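Local coordinates for Co-LOCKR: de novo designed protein switch (Synthetic construct, PDB 7JH5) that is a de novo designed helical-bundle switch, probably held closed by its own helices and intended for logic that targets cells bearing precise combinations of surface antigens, at residues E186-I191 and E204-H209; S14-R19 and E85-E90; A111-L116 and R182-A187. One frame throughout, in Å; residues are numbered along the deposited sequence. Where two conformers were deposited one is given.

Interaction 1: E186-I191 and E204-H209; sequences EARRLI and ELLRAH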
ATOM      1  N   GLU A 186      16.829 -19.013   4.020  1.00 26.38           N
ATOM      2  CA  GLU A 186      18.174 -19.257   3.510  1.00 26.65           C
ATOM      3  C   GLU A 186      19.218 -18.580   4.387  1.00 27.75           C
ATOM      4  O   GLU A 186      20.257 -19.173   4.697  1.00 24.97           O
ATOM      5  CB  GLU A 186      18.272 -18.764   2.064  1.00 35.01           C
ATOM      6  CG  GLU A 186      19.683 -18.502   1.552  1.00 41.37           C
ATOM      7  CD  GLU A 186      19.683 -17.846   0.174  1.00 54.09           C
ATOM      8  OE1 GLU A 186      18.784 -18.158  -0.637  1.00 48.93           O
ATOM      9  OE2 GLU A 186      20.581 -17.017  -0.093  1.00 92.45           O
ATOM     10  N   ALA A 187      18.963 -17.334   4.788  1.00 27.80           N
ATOM     11  CA  ALA A 187      19.888 -16.651   5.686  1.00 24.17           C
ATOM     12  C   ALA A 187      20.075 -17.438   6.976  1.00 26.21           C
ATOM     13  O   ALA A 187      21.189 -17.526   7.504  1.00 30.55           O
ATOM     14  CB  ALA A 187      19.383 -15.241   5.986  1.00 27.47           C
ATOM     15  N   ARG A 188      18.999 -18.031   7.495  1.00 27.65           N
ATOM     16  CA  ARG A 188      19.096 -18.746   8.763  1.00 30.91           C
ATOM     17  C   ARG A 188      19.804 -20.083   8.603  1.00 32.77           C
ATOM     18  O   ARG A 188      20.526 -20.505   9.514  1.00 37.26           O
ATOM     19  CB  ARG A 188      17.696 -18.907   9.361  1.00 30.35           C
ATOM     20  CG  ARG A 188      17.188 -17.599   9.970  1.00 40.51           C
ATOM     21  CD  ARG A 188      15.672 -17.495  10.025  1.00 47.36           C
ATOM     22  NE  ARG A 188      15.144 -17.822  11.346  1.00 61.90           N
ATOM     23  CZ  ARG A 188      14.038 -17.298  11.868  1.00 49.26           C
ATOM     24  NH1 ARG A 188      13.329 -16.401  11.192  1.00 41.63           N
ATOM     25  NH2 ARG A 188      13.643 -17.668  13.078  1.00 47.36           N
ATOM     26  N   ARG A 189      19.640 -20.747   7.457  1.00 29.82           N
ATOM     27  CA  ARG A 189      20.454 -21.922   7.175  1.00 29.29           C
ATOM     28  C   ARG A 189      21.929 -21.552   7.068  1.00 30.18           C
ATOM     29  O   ARG A 189      22.802 -22.371   7.378  1.00 31.13           O
ATOM     30  CB  ARG A 189      19.992 -22.601   5.887  1.00 24.53           C
ATOM     31  CG  ARG A 189      18.655 -23.309   6.004  1.00 27.11           C
ATOM     32  CD  ARG A 189      18.351 -24.149   4.764  1.00 24.52           C
ATOM     33  NE  ARG A 189      18.428 -23.377   3.525  1.00 27.45           N
ATOM     34  CZ  ARG A 189      17.380 -22.874   2.874  1.00 22.31           C
ATOM     35  NH1 ARG A 189      16.147 -23.051   3.333  1.00 27.61           N
ATOM     36  NH2 ARG A 189      17.565 -22.191   1.752  1.00 25.47           N
ATOM     37  N   LEU A 190      22.224 -20.324   6.635  1.00 28.65           N
ATOM     38  CA  LEU A 190      23.610 -19.881   6.536  1.00 25.41           C
ATOM     39  C   LEU A 190      24.215 -19.629   7.914  1.00 30.81           C
ATOM     40  O   LEU A 190      25.405 -19.891   8.129  1.00 27.09           O
ATOM     41  CB  LEU A 190      23.696 -18.619   5.677  1.00 27.16           C
ATOM     42  N   ILE A 191      23.418 -19.122   8.862  1.00 32.58           N
ATOM     43  CA  ILE A 191      23.925 -18.883  10.211  1.00 35.62           C
ATOM     44  C   ILE A 191      24.362 -20.194  10.856  1.00 35.18           C
ATOM     45  O   ILE A 191      25.383 -20.253  11.551  1.00 40.37           O
ATOM     46  CB  ILE A 191      22.863 -18.175  11.073  1.00 42.58           C
ATOM     47  CG1 ILE A 191      22.464 -16.834  10.463  1.00 39.09           C
ATOM     48  CG2 ILE A 191      23.373 -17.978  12.500  1.00 42.99           C
ATOM     49  CD1 ILE A 191      23.620 -15.955  10.107  1.00 33.18           C
ATOM     50  N   GLU A 204      19.509 -14.030  16.709  1.00 28.24           N
ATOM     51  CA  GLU A 204      18.526 -13.097  17.242  1.00 32.37           C
ATOM     52  C   GLU A 204      18.244 -11.970  16.260  1.00 30.50           C
ATOM     53  O   GLU A 204      17.084 -11.595  16.052  1.00 24.58           O
ATOM     54  CB  GLU A 204      19.017 -12.522  18.572  1.00 37.74           C
ATOM     55  CG  GLU A 204      19.472 -13.557  19.598  1.00 43.36           C
ATOM     56  CD  GLU A 204      18.540 -14.750  19.700  1.00 40.99           C
ATOM     57  OE1 GLU A 204      17.306 -14.558  19.701  1.00 37.69           O
ATOM     58  OE2 GLU A 204      19.052 -15.888  19.769  1.00 45.37           O
ATOM     59  N   LEU A 205      19.286 -11.406  15.658  1.00 26.57           N
ATOM     60  CA  LEU A 205      19.080 -10.279  14.759  1.00 29.56           C
ATOM     61  C   LEU A 205      18.369 -10.720  13.487  1.00 29.38           C
ATOM     62  O   LEU A 205      17.558  -9.962  12.943  1.00 18.41           O
ATOM     63  CB  LEU A 205      20.422  -9.613  14.471  1.00 29.31           C
ATOM     64  CG  LEU A 205      21.162  -9.263  15.770  1.00 35.32           C
ATOM     65  CD1 LEU A 205      22.475  -8.558  15.482  1.00 41.49           C
ATOM     66  CD2 LEU A 205      20.303  -8.405  16.700  1.00 32.57           C
ATOM     67  N   LEU A 206      18.621 -11.946  13.019  1.00 27.25           N
ATOM     68  CA  LEU A 206      17.819 -12.492  11.928  1.00 23.81           C
ATOM     69  C   LEU A 206      16.376 -12.706  12.366  1.00 28.12           C
ATOM     70  O   LEU A 206      15.440 -12.419  11.608  1.00 24.19           O
ATOM     71  CB  LEU A 206      18.420 -13.803  11.435  1.00 30.78           C
ATOM     72  CG  LEU A 206      19.189 -13.734  10.119  1.00 41.35           C
ATOM     73  CD1 LEU A 206      19.901 -15.045   9.848  1.00 42.46           C
ATOM     74  CD2 LEU A 206      18.245 -13.395   8.976  1.00 41.10           C
ATOM     75  N   ARG A 207      16.179 -13.214  13.584  1.00 25.94           N
ATOM     76  CA  ARG A 207      14.827 -13.436  14.082  1.00 30.48           C
ATOM     77  C   ARG A 207      14.049 -12.127  14.133  1.00 23.30           C
ATOM     78  O   ARG A 207      12.901 -12.056  13.683  1.00 23.15           O
ATOM     79  CB  ARG A 207      14.871 -14.092  15.465  1.00 36.47           C
ATOM     80  CG  ARG A 207      13.487 -14.449  16.007  1.00 38.25           C
ATOM     81  CD  ARG A 207      13.487 -15.758  16.812  1.00 49.38           C
ATOM     82  NE  ARG A 207      14.180 -16.828  16.101  1.00 61.76           N
ATOM     83  CZ  ARG A 207      15.362 -17.326  16.460  1.00 54.36           C
ATOM     84  NH1 ARG A 207      15.988 -16.875  17.543  1.00 56.32           N
ATOM     85  NH2 ARG A 207      15.916 -18.288  15.737  1.00 45.41           N
ATOM     86  N   ALA A 208      14.664 -11.079  14.684  1.00 22.43           N
ATOM     87  CA  ALA A 208      13.996  -9.786  14.770  1.00 25.32           C
ATOM     88  C   ALA A 208      13.627  -9.271  13.385  1.00 24.84           C
ATOM     89  O   ALA A 208      12.495  -8.832  13.153  1.00 22.71           O
ATOM     90  CB  ALA A 208      14.892  -8.785  15.499  1.00 27.23           C
ATOM     91  N   HIS A 209      14.574  -9.325  12.446  1.00 22.97           N
ATOM     92  CA  HIS A 209      14.300  -8.828  11.104  1.00 24.46           C
ATOM     93  C   HIS A 209      13.144  -9.584  10.459  1.00 23.57           C
ATOM     94  O   HIS A 209      12.314  -8.989   9.764  1.00 19.98           O
ATOM     95  CB  HIS A 209      15.555  -8.936  10.241  1.00 26.32           C
ATOM     96  CG  HIS A 209      15.404  -8.318   8.889  1.00 24.29           C
ATOM     97  ND1 HIS A 209      15.408  -6.954   8.690  1.00 27.26           N
ATOM     98  CD2 HIS A 209      15.221  -8.876   7.669  1.00 28.14           C
ATOM     99  CE1 HIS A 209      15.242  -6.698   7.405  1.00 29.92           C
ATOM    100  NE2 HIS A 209      15.130  -7.848   6.763  1.00 30.92           N
TER
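Leu-206 meets Ala-187 and Arg-188 where two neighbouring helices of a designed six-helix bundle run antiparallel, the axes of these short segments 10.5 Å apart and at 171° to each other. The leucine projects toward the opposing helix and divides its work between two methyls. CD2 lies 3.7 Å from the CB of Ala-187, while CD1 reaches the carbonyl O of Ala-187 at 3.6 Å. Ile-191 and Leu-206 reach toward each other tip to tip, with Ile-191 CD1 3.8 Å from Leu-206 CD1. Arg-188 behaves differently. Its aliphatic part slides past Leu-206 in the opposite direction, with Arg-188 CG 3.7 Å from Leu-206 CD1, and a bend at chi3 (99°) then brings one face of the guanidinium, near its rim, against Arg-207 CA. The two arginine chains cross at about a right angle with guanidinium planes 58° apart, and no hydrogen bond joins them. Two like charges so close would probably repel; Glu-204, one turn before Arg-207 on the same helix, probably offsets part of the charge through a salt bridge between Arg-207 NH1 and Glu-204 OE1 of 3.4 Å. Deeper in, Ala-187 and Ile-191 also touch helix 101-142. At the outer edge, Arg-188 NH2 stands 3.2 Å from Arg-207 NE, near the plane of the latter's guanidinium.

Interaction 2: S14-R19 and E85-E90; sequences STKLQR and EKILEE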
ATOM      1  N   SER A  14      18.317  -2.386  10.174  1.00 21.61           N
ATOM      2  CA  SER A  14      16.975  -2.956  10.219  1.00 20.58           C
ATOM      3  C   SER A  14      15.987  -1.983  10.850  1.00 19.98           C
ATOM      4  O   SER A  14      14.882  -1.776  10.335  1.00 22.00           O
ATOM      5  CB  SER A  14      16.996  -4.275  10.992  1.00 24.11           C
ATOM      6  OG  SER A  14      15.719  -4.888  11.005  1.00 24.72           O
ATOM      7  N   THR A  15      16.376  -1.368  11.971  1.00 24.02           N
ATOM      8  CA  THR A  15      15.469  -0.472  12.679  1.00 27.23           C
ATOM      9  C   THR A  15      15.126   0.754  11.840  1.00 23.04           C
ATOM     10  O   THR A  15      13.975   1.208  11.831  1.00 22.54           O
ATOM     11  CB  THR A  15      16.089  -0.047  14.011  1.00 31.43           C
ATOM     12  OG1 THR A  15      16.171  -1.178  14.890  1.00 21.64           O
ATOM     13  CG2 THR A  15      15.256   1.049  14.653  1.00 28.19           C
ATOM     14  N   LYS A  16      16.113   1.322  11.145  1.00 24.86           N
ATOM     15  CA  LYS A  16      15.833   2.450  10.266  1.00 24.98           C
ATOM     16  C   LYS A  16      14.917   2.049   9.118  1.00 24.04           C
ATOM     17  O   LYS A  16      14.094   2.857   8.670  1.00 20.28           O
ATOM     18  CB  LYS A  16      17.137   3.015   9.705  1.00 25.38           C
ATOM     19  CG  LYS A  16      17.924   3.876  10.671  1.00 33.64           C
ATOM     20  CD  LYS A  16      19.320   4.121  10.126  1.00 34.56           C
ATOM     21  CE  LYS A  16      19.940   5.384  10.696  1.00 42.88           C
ATOM     22  NZ  LYS A  16      21.096   5.838   9.865  1.00 42.67           N
ATOM     23  N   LEU A  17      15.043   0.808   8.640  1.00 26.77           N
ATOM     24  CA  LEU A  17      14.285   0.378   7.468  1.00 23.45           C
ATOM     25  C   LEU A  17      12.823   0.137   7.809  1.00 23.27           C
ATOM     26  O   LEU A  17      11.932   0.545   7.044  1.00 22.05           O
ATOM     27  CB  LEU A  17      14.913  -0.891   6.887  1.00 18.93           C
ATOM     28  CG  LEU A  17      16.139  -0.694   5.996  1.00 18.37           C
ATOM     29  CD1 LEU A  17      16.732  -2.028   5.567  1.00 22.15           C
ATOM     30  CD2 LEU A  17      15.775   0.135   4.773  1.00 22.59           C
ATOM     31  N   GLN A  18      12.539  -0.520   8.933  0.54 25.67           N
ATOM     32  CA  GLN A  18      11.155  -0.760   9.322  0.54 23.22           C
ATOM     33  C   GLN A  18      10.425   0.557   9.560  0.54 23.42           C
ATOM     34  O   GLN A  18       9.298   0.749   9.090  0.54 25.84           O
ATOM     35  CB  GLN A  18      11.099  -1.652  10.563  0.54 23.78           C
ATOM     36  CG  GLN A  18      11.824  -1.106  11.784  0.54 26.62           C
ATOM     37  CD  GLN A  18      10.891  -0.419  12.766  0.54 25.32           C
ATOM     38  OE1 GLN A  18       9.772  -0.041  12.420  0.54 27.06           O
ATOM     39  NE2 GLN A  18      11.348  -0.260  14.002  0.54 25.13           N
ATOM     40  N   ARG A  19      11.063   1.485  10.282  1.00 22.07           N
ATOM     41  CA  ARG A  19      10.478   2.808  10.457  1.00 27.20           C
ATOM     42  C   ARG A  19      10.221   3.457   9.104  1.00 28.21           C
ATOM     43  O   ARG A  19       9.181   4.092   8.896  1.00 27.79           O
ATOM     44  CB  ARG A  19      11.402   3.688  11.294  1.00 26.52           C
ATOM     45  CG  ARG A  19      11.467   3.318  12.760  1.00 30.61           C
ATOM     46  CD  ARG A  19      12.532   4.146  13.460  1.00 27.14           C
ATOM     47  NE  ARG A  19      12.786   3.689  14.821  1.00 35.54           N
ATOM     48  CZ  ARG A  19      13.823   4.078  15.555  1.00 37.84           C
ATOM     49  NH1 ARG A  19      14.708   4.932  15.054  1.00 35.84           N
ATOM     50  NH2 ARG A  19      13.981   3.613  16.786  1.00 35.44           N
ATOM     51  N   GLU A  85      18.442   2.972  -0.010  1.00 25.12           N
ATOM     52  CA  GLU A  85      19.791   2.885  -0.559  1.00 29.33           C
ATOM     53  C   GLU A  85      20.811   3.478   0.405  1.00 24.16           C
ATOM     54  O   GLU A  85      21.818   2.839   0.732  1.00 28.54           O
ATOM     55  CB  GLU A  85      19.856   3.596  -1.914  1.00 30.67           C
ATOM     56  CG  GLU A  85      19.550   2.696  -3.103  1.00 35.24           C
ATOM     57  CD  GLU A  85      19.210   3.472  -4.368  1.00 37.86           C
ATOM     58  OE1 GLU A  85      19.921   4.449  -4.690  1.00 44.70           O
ATOM     59  OE2 GLU A  85      18.222   3.105  -5.039  1.00 38.42           O
ATOM     60  N   LYS A  86      20.567   4.706   0.872  1.00 28.41           N
ATOM     61  CA  LYS A  86      21.501   5.331   1.804  1.00 35.00           C
ATOM     62  C   LYS A  86      21.674   4.474   3.053  1.00 35.43           C
ATOM     63  O   LYS A  86      22.799   4.113   3.418  1.00 35.82           O
ATOM     64  CB  LYS A  86      21.027   6.739   2.176  1.00 35.80           C
ATOM     65  CG  LYS A  86      21.743   7.308   3.399  1.00 41.50           C
ATOM     66  CD  LYS A  86      21.839   8.834   3.397  1.00 29.54           C
ATOM     67  CE  LYS A  86      20.482   9.510   3.539  1.00 40.07           C
ATOM     68  NZ  LYS A  86      19.590   8.827   4.511  1.00 43.68           N
ATOM     69  N   ILE A  87      20.566   4.124   3.713  1.00 34.10           N
ATOM     70  CA  ILE A  87      20.639   3.343   4.947  1.00 31.95           C
ATOM     71  C   ILE A  87      21.539   2.126   4.759  1.00 33.51           C
ATOM     72  O   ILE A  87      22.390   1.820   5.603  1.00 33.90           O
ATOM     73  CB  ILE A  87      19.229   2.925   5.403  1.00 28.16           C
ATOM     74  CG1 ILE A  87      18.424   4.152   5.831  1.00 24.84           C
ATOM     75  CG2 ILE A  87      19.325   1.909   6.526  1.00 23.36           C
ATOM     76  CD1 ILE A  87      16.943   3.884   5.972  1.00 25.39           C
ATOM     77  N   LEU A  88      21.352   1.408   3.651  1.00 29.06           N
ATOM     78  CA  LEU A  88      22.125   0.193   3.421  1.00 29.04           C
ATOM     79  C   LEU A  88      23.582   0.520   3.127  1.00 34.83           C
ATOM     80  O   LEU A  88      24.486  -0.162   3.621  1.00 33.40           O
ATOM     81  CB  LEU A  88      21.497  -0.606   2.281  1.00 30.35           C
ATOM     82  CG  LEU A  88      20.189  -1.294   2.679  1.00 23.65           C
ATOM     83  CD1 LEU A  88      19.334  -1.617   1.471  1.00 26.32           C
ATOM     84  CD2 LEU A  88      20.487  -2.565   3.475  1.00 24.84           C
ATOM     85  N   GLU A  89      23.831   1.567   2.337  1.00 32.92           N
ATOM     86  CA  GLU A  89      25.202   1.999   2.095  1.00 36.34           C
ATOM     87  C   GLU A  89      25.904   2.376   3.394  1.00 35.98           C
ATOM     88  O   GLU A  89      27.124   2.195   3.511  1.00 36.03           O
ATOM     89  CB  GLU A  89      25.216   3.174   1.116  1.00 35.14           C
ATOM     90  N   GLU A  90      25.166   2.899   4.383  1.00 32.59           N
ATOM     91  CA  GLU A  90      25.775   3.113   5.692  1.00 38.41           C
ATOM     92  C   GLU A  90      26.124   1.784   6.354  1.00 37.01           C
ATOM     93  O   GLU A  90      27.078   1.708   7.138  1.00 40.76           O
ATOM     94  CB  GLU A  90      24.857   3.896   6.638  1.00 51.60           C
ATOM     95  CG  GLU A  90      23.833   4.807   5.988  1.00 60.07           C
ATOM     96  CD  GLU A  90      23.168   5.752   6.984  1.00 54.36           C
ATOM     97  OE1 GLU A  90      22.130   5.384   7.580  1.00 44.05           O
ATOM     98  OE2 GLU A  90      23.690   6.873   7.171  1.00 48.86           O
TER
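Lys-16 crosses to helix 52-96 because its first torsion sets CG anti to the carbonyl carbon (chi1 -77°), and beyond CG the chain runs out extended, so that NZ arrives at the carboxylate of Glu-90. The glutamate answers with a chain also extended beyond CG. The two side chains meet at about a right angle and form a salt bridge, with a hydrogen bond from Lys-16 NZ to Glu-90 OE1 whose modelled length of 2.5 Å is suspiciously short, so the exact placement of the pair is doubtful. The ammonium approaches OE1 on the syn side of the carboxylate, 21° out of its plane. OE1 rather than OE2 is the nearer oxygen, Glu-90 OE2 staying 3.9 Å from Lys-16 NZ.

Beneath this charged pair the contact turns apolar. Ile-87 points at the opposite helix and packs beside the root of the lysine: its CD1 is 3.8 Å from Lys-16 CB, and its CG2 lies 4.1 Å from Leu-17 CG. Leu-17 and Ile-87 slide past each other in opposite directions, packing flank against flank. Further inward, Leu-17 CD1 comes within 4.3 Å of Leu-88 CD2, and both leucines continue onto helix 101-142, Leu-17 touching Ile-110 and Gln-114, Leu-88 touching Leu-107 and Ala-111. The same side chains thus serve two interfaces at once.

Polarity is consequently graded across the pair of helices, with buried leucine and isoleucine inside and a lysine-glutamate bridge on the partly exposed side. The helices run antiparallel, the axes of these short segments 10.0 Å apart and 173° from one another. Such an arrangement, an apolar seam edged by complementary charges between consecutive helices, is that of an antiparallel helical hairpin in a designed helical bundle.

Interaction 3: A111-L116 and R182-A187; sequences AETQDL and RIIEEA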
ATOM      1  N   ALA A 111      19.001  -6.323   2.547  1.00 21.44           N
ATOM      2  CA  ALA A 111      18.924  -5.571   1.300  1.00 22.79           C
ATOM      3  C   ALA A 111      17.943  -6.216   0.329  1.00 25.83           C
ATOM      4  O   ALA A 111      17.151  -5.519  -0.317  1.00 23.66           O
ATOM      5  CB  ALA A 111      20.310  -5.467   0.664  1.00 23.90           C
ATOM      6  N   GLU A 112      17.982  -7.541   0.208  1.00 18.66           N
ATOM      7  CA  GLU A 112      17.061  -8.213  -0.700  1.00 26.97           C
ATOM      8  C   GLU A 112      15.617  -8.056  -0.229  1.00 20.85           C
ATOM      9  O   GLU A 112      14.731  -7.766  -1.039  1.00 21.90           O
ATOM     10  CB  GLU A 112      17.437  -9.688  -0.831  1.00 23.03           C
ATOM     11  CG  GLU A 112      18.747  -9.934  -1.573  1.00 30.37           C
ATOM     12  CD  GLU A 112      19.030 -11.410  -1.775  1.00 34.35           C
ATOM     13  OE1 GLU A 112      18.082 -12.217  -1.653  1.00 33.43           O
ATOM     14  OE2 GLU A 112      20.195 -11.768  -2.053  1.00 31.74           O
ATOM     15  N   THR A 113      15.366  -8.217   1.075  1.00 19.26           N
ATOM     16  CA  THR A 113      14.001  -8.103   1.583  1.00 25.66           C
ATOM     17  C   THR A 113      13.452  -6.694   1.379  1.00 26.92           C
ATOM     18  O   THR A 113      12.269  -6.518   1.064  1.00 28.23           O
ATOM     19  CB  THR A 113      13.945  -8.474   3.069  1.00 26.46           C
ATOM     20  OG1 THR A 113      14.762  -7.573   3.830  1.00 26.87           O
ATOM     21  CG2 THR A 113      14.428  -9.895   3.284  1.00 26.71           C
ATOM     22  N   GLN A 114      14.293  -5.675   1.568  1.00 22.14           N
ATOM     23  CA  GLN A 114      13.842  -4.298   1.384  1.00 23.36           C
ATOM     24  C   GLN A 114      13.370  -4.060  -0.044  1.00 27.23           C
ATOM     25  O   GLN A 114      12.434  -3.282  -0.268  1.00 20.33           O
ATOM     26  CB  GLN A 114      14.966  -3.330   1.758  1.00 22.40           C
ATOM     27  CG  GLN A 114      14.574  -1.859   1.769  1.00 22.52           C
ATOM     28  CD  GLN A 114      13.365  -1.563   2.635  1.00 20.62           C
ATOM     29  OE1 GLN A 114      12.964  -2.373   3.473  1.00 22.92           O
ATOM     30  NE2 GLN A 114      12.768  -0.396   2.428  1.00 24.88           N
ATOM     31  N   ASP A 115      13.989  -4.730  -1.023  1.00 26.41           N
ATOM     32  CA  ASP A 115      13.507  -4.638  -2.397  1.00 29.13           C
ATOM     33  C   ASP A 115      12.080  -5.160  -2.516  1.00 27.16           C
ATOM     34  O   ASP A 115      11.250  -4.575  -3.221  1.00 26.80           O
ATOM     35  CB  ASP A 115      14.416  -5.421  -3.346  1.00 24.84           C
ATOM     36  CG  ASP A 115      15.788  -4.816  -3.467  1.00 32.84           C
ATOM     37  OD1 ASP A 115      16.775  -5.531  -3.197  1.00 35.68           O
ATOM     38  OD2 ASP A 115      15.881  -3.624  -3.822  1.00 37.46           O
ATOM     39  N   LEU A 116      11.784  -6.275  -1.846  1.00 24.86           N
ATOM     40  CA  LEU A 116      10.448  -6.854  -1.929  1.00 25.90           C
ATOM     41  C   LEU A 116       9.416  -5.960  -1.261  1.00 21.36           C
ATOM     42  O   LEU A 116       8.275  -5.867  -1.730  1.00 26.46           O
ATOM     43  CB  LEU A 116      10.441  -8.239  -1.296  1.00 24.10           C
ATOM     44  CG  LEU A 116      11.294  -9.210  -2.105  1.00 31.51           C
ATOM     45  CD1 LEU A 116      12.379  -9.811  -1.246  1.00 30.85           C
ATOM     46  CD2 LEU A 116      10.422 -10.292  -2.705  1.00 37.29           C
ATOM     47  N   ARG A 182      11.799 -16.915   1.873  1.00 29.19           N
ATOM     48  CA  ARG A 182      12.938 -17.664   1.354  1.00 28.65           C
ATOM     49  C   ARG A 182      14.250 -16.979   1.707  1.00 21.38           C
ATOM     50  O   ARG A 182      15.173 -17.617   2.229  1.00 27.76           O
ATOM     51  CB  ARG A 182      12.818 -17.831  -0.159  1.00 26.73           C
ATOM     52  CG  ARG A 182      11.882 -18.945  -0.564  1.00 28.14           C
ATOM     53  CD  ARG A 182      12.112 -19.377  -1.997  1.00 30.30           C
ATOM     54  NE  ARG A 182      11.886 -18.295  -2.950  1.00 29.61           N
ATOM     55  CZ  ARG A 182      10.696 -17.767  -3.219  1.00 28.50           C
ATOM     56  NH1 ARG A 182       9.609 -18.204  -2.593  1.00 29.79           N
ATOM     57  NH2 ARG A 182      10.593 -16.790  -4.109  1.00 26.36           N
ATOM     58  N   ILE A 183      14.362 -15.683   1.404  1.00 19.84           N
ATOM     59  CA  ILE A 183      15.535 -14.915   1.816  1.00 19.22           C
ATOM     60  C   ILE A 183      15.895 -15.182   3.271  1.00 20.35           C
ATOM     61  O   ILE A 183      17.057 -15.410   3.618  1.00 23.53           O
ATOM     62  CB  ILE A 183      15.303 -13.412   1.570  1.00 27.83           C
ATOM     63  CG1 ILE A 183      15.205 -13.115   0.076  1.00 24.10           C
ATOM     64  CG2 ILE A 183      16.410 -12.590   2.222  1.00 23.57           C
ATOM     65  CD1 ILE A 183      14.675 -11.726  -0.217  1.00 29.72           C
ATOM     66  N   ILE A 184      14.877 -15.082   4.124  1.00 23.22           N
ATOM     67  CA  ILE A 184      15.001 -15.248   5.537  1.00 27.74           C
ATOM     68  C   ILE A 184      15.451 -16.670   5.924  1.00 24.03           C
ATOM     69  O   ILE A 184      16.408 -16.795   6.542  1.00 24.18           O
ATOM     70  CB  ILE A 184      13.636 -14.937   6.237  1.00 26.75           C
ATOM     71  CG1 ILE A 184      13.367 -13.457   6.479  1.00 35.54           C
ATOM     72  CG2 ILE A 184      13.460 -15.660   7.524  1.00 33.44           C
ATOM     73  CD1 ILE A 184      14.535 -12.516   6.363  1.00 29.74           C
ATOM     74  N   GLU A 185      14.797 -17.689   5.391  1.00 28.34           N
ATOM     75  CA  GLU A 185      15.072 -19.085   5.715  1.00 26.39           C
ATOM     76  C   GLU A 185      16.467 -19.454   5.228  1.00 26.49           C
ATOM     77  O   GLU A 185      17.218 -20.142   5.931  1.00 22.70           O
ATOM     78  CB  GLU A 185      14.026 -20.025   5.113  1.00 27.80           C
ATOM     79  CG  GLU A 185      12.700 -20.029   5.862  1.00 31.31           C
ATOM     80  CD  GLU A 185      11.576 -20.673   5.074  1.00 36.99           C
ATOM     81  OE1 GLU A 185      11.861 -21.545   4.224  1.00 40.06           O
ATOM     82  OE2 GLU A 185      10.403 -20.300   5.301  1.00 36.39           O
ATOM     83  N   GLU A 186      16.829 -19.013   4.020  1.00 26.38           N
ATOM     84  CA  GLU A 186      18.174 -19.257   3.510  1.00 26.65           C
ATOM     85  C   GLU A 186      19.218 -18.580   4.387  1.00 27.75           C
ATOM     86  O   GLU A 186      20.257 -19.173   4.697  1.00 24.97           O
ATOM     87  CB  GLU A 186      18.272 -18.764   2.064  1.00 35.01           C
ATOM     88  CG  GLU A 186      19.683 -18.502   1.552  1.00 41.37           C
ATOM     89  CD  GLU A 186      19.683 -17.846   0.174  1.00 54.09           C
ATOM     90  OE1 GLU A 186      18.784 -18.158  -0.637  1.00 48.93           O
ATOM     91  OE2 GLU A 186      20.581 -17.017  -0.093  1.00 92.45           O
ATOM     92  N   ALA A 187      18.963 -17.334   4.788  1.00 27.80           N
ATOM     93  CA  ALA A 187      19.888 -16.651   5.686  1.00 24.17           C
ATOM     94  C   ALA A 187      20.075 -17.438   6.976  1.00 26.21           C
ATOM     95  O   ALA A 187      21.189 -17.526   7.504  1.00 30.55           O
ATOM     96  CB  ALA A 187      19.383 -15.241   5.986  1.00 27.47           C
TER
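Ile-183 is the side chain that helix 148-191 pushes toward helix 101-142, and three residues receive it. Its CG2 touches the methyl of Thr-113, CG2 to CG2 at 3.5 Å. Its other branch, set by CG1 lying anti to the carbonyl carbon (chi1 -67°), runs toward Glu-112, and CD1 sits 3.5 Å from Glu-112 CB. Glu-112 crosses the isoleucine at a slant, bringing OE1 against Ile-183 CG1. The ends of Leu-116 and Ile-183 face each other, but their modelled spacing is too short to be relied on. On the inner side, Ile-184 CD1 lies 4.0 Å from Thr-113 CG2. Replacing Ile-183 with an alanine would probably open a gap between the helices and leave the Thr-113 methyl without its nearest contact across the interface, the Ile-183 CG2 methyl.

One layer out, His-209 of helix 200-243 packs on Ile-184. The bonds of Thr-113 OG1 to Ile-110 O and, probably, His-209 NE2 are consistent with a chi1 of 62° that leaves CG2 facing the isoleucines. With the axes of these short segments 10.2 Å apart at 168°, this is an antiparallel helix pair in which apolar packing adjoins a buried hydrogen-bonded group, as in designed bundles whose cores include polar networks.

Three helix pairs are sampled here, all on the same side of the chain's centre. Along the sequence interaction 2 comes first, joining helices 3-48 and 52-96; interaction 3 joins helices 101-142 and 148-191, and interaction 1 follows, using helix 148-191 again with helix 200-243. Interactions 1 and 3 share Glu-186 and Ala-187 and have centres about 10 Å apart; the centre of interaction 2 lies about 14 Å from that of interaction 3 and 17 Å from that of interaction 1. The pairs meet through both packing and a polar core residue, His-209, whose ND1 is probably hydrogen-bonded to Ser-14 OG. Successive helices are thus tied into one bundle, consistent with a closed switch.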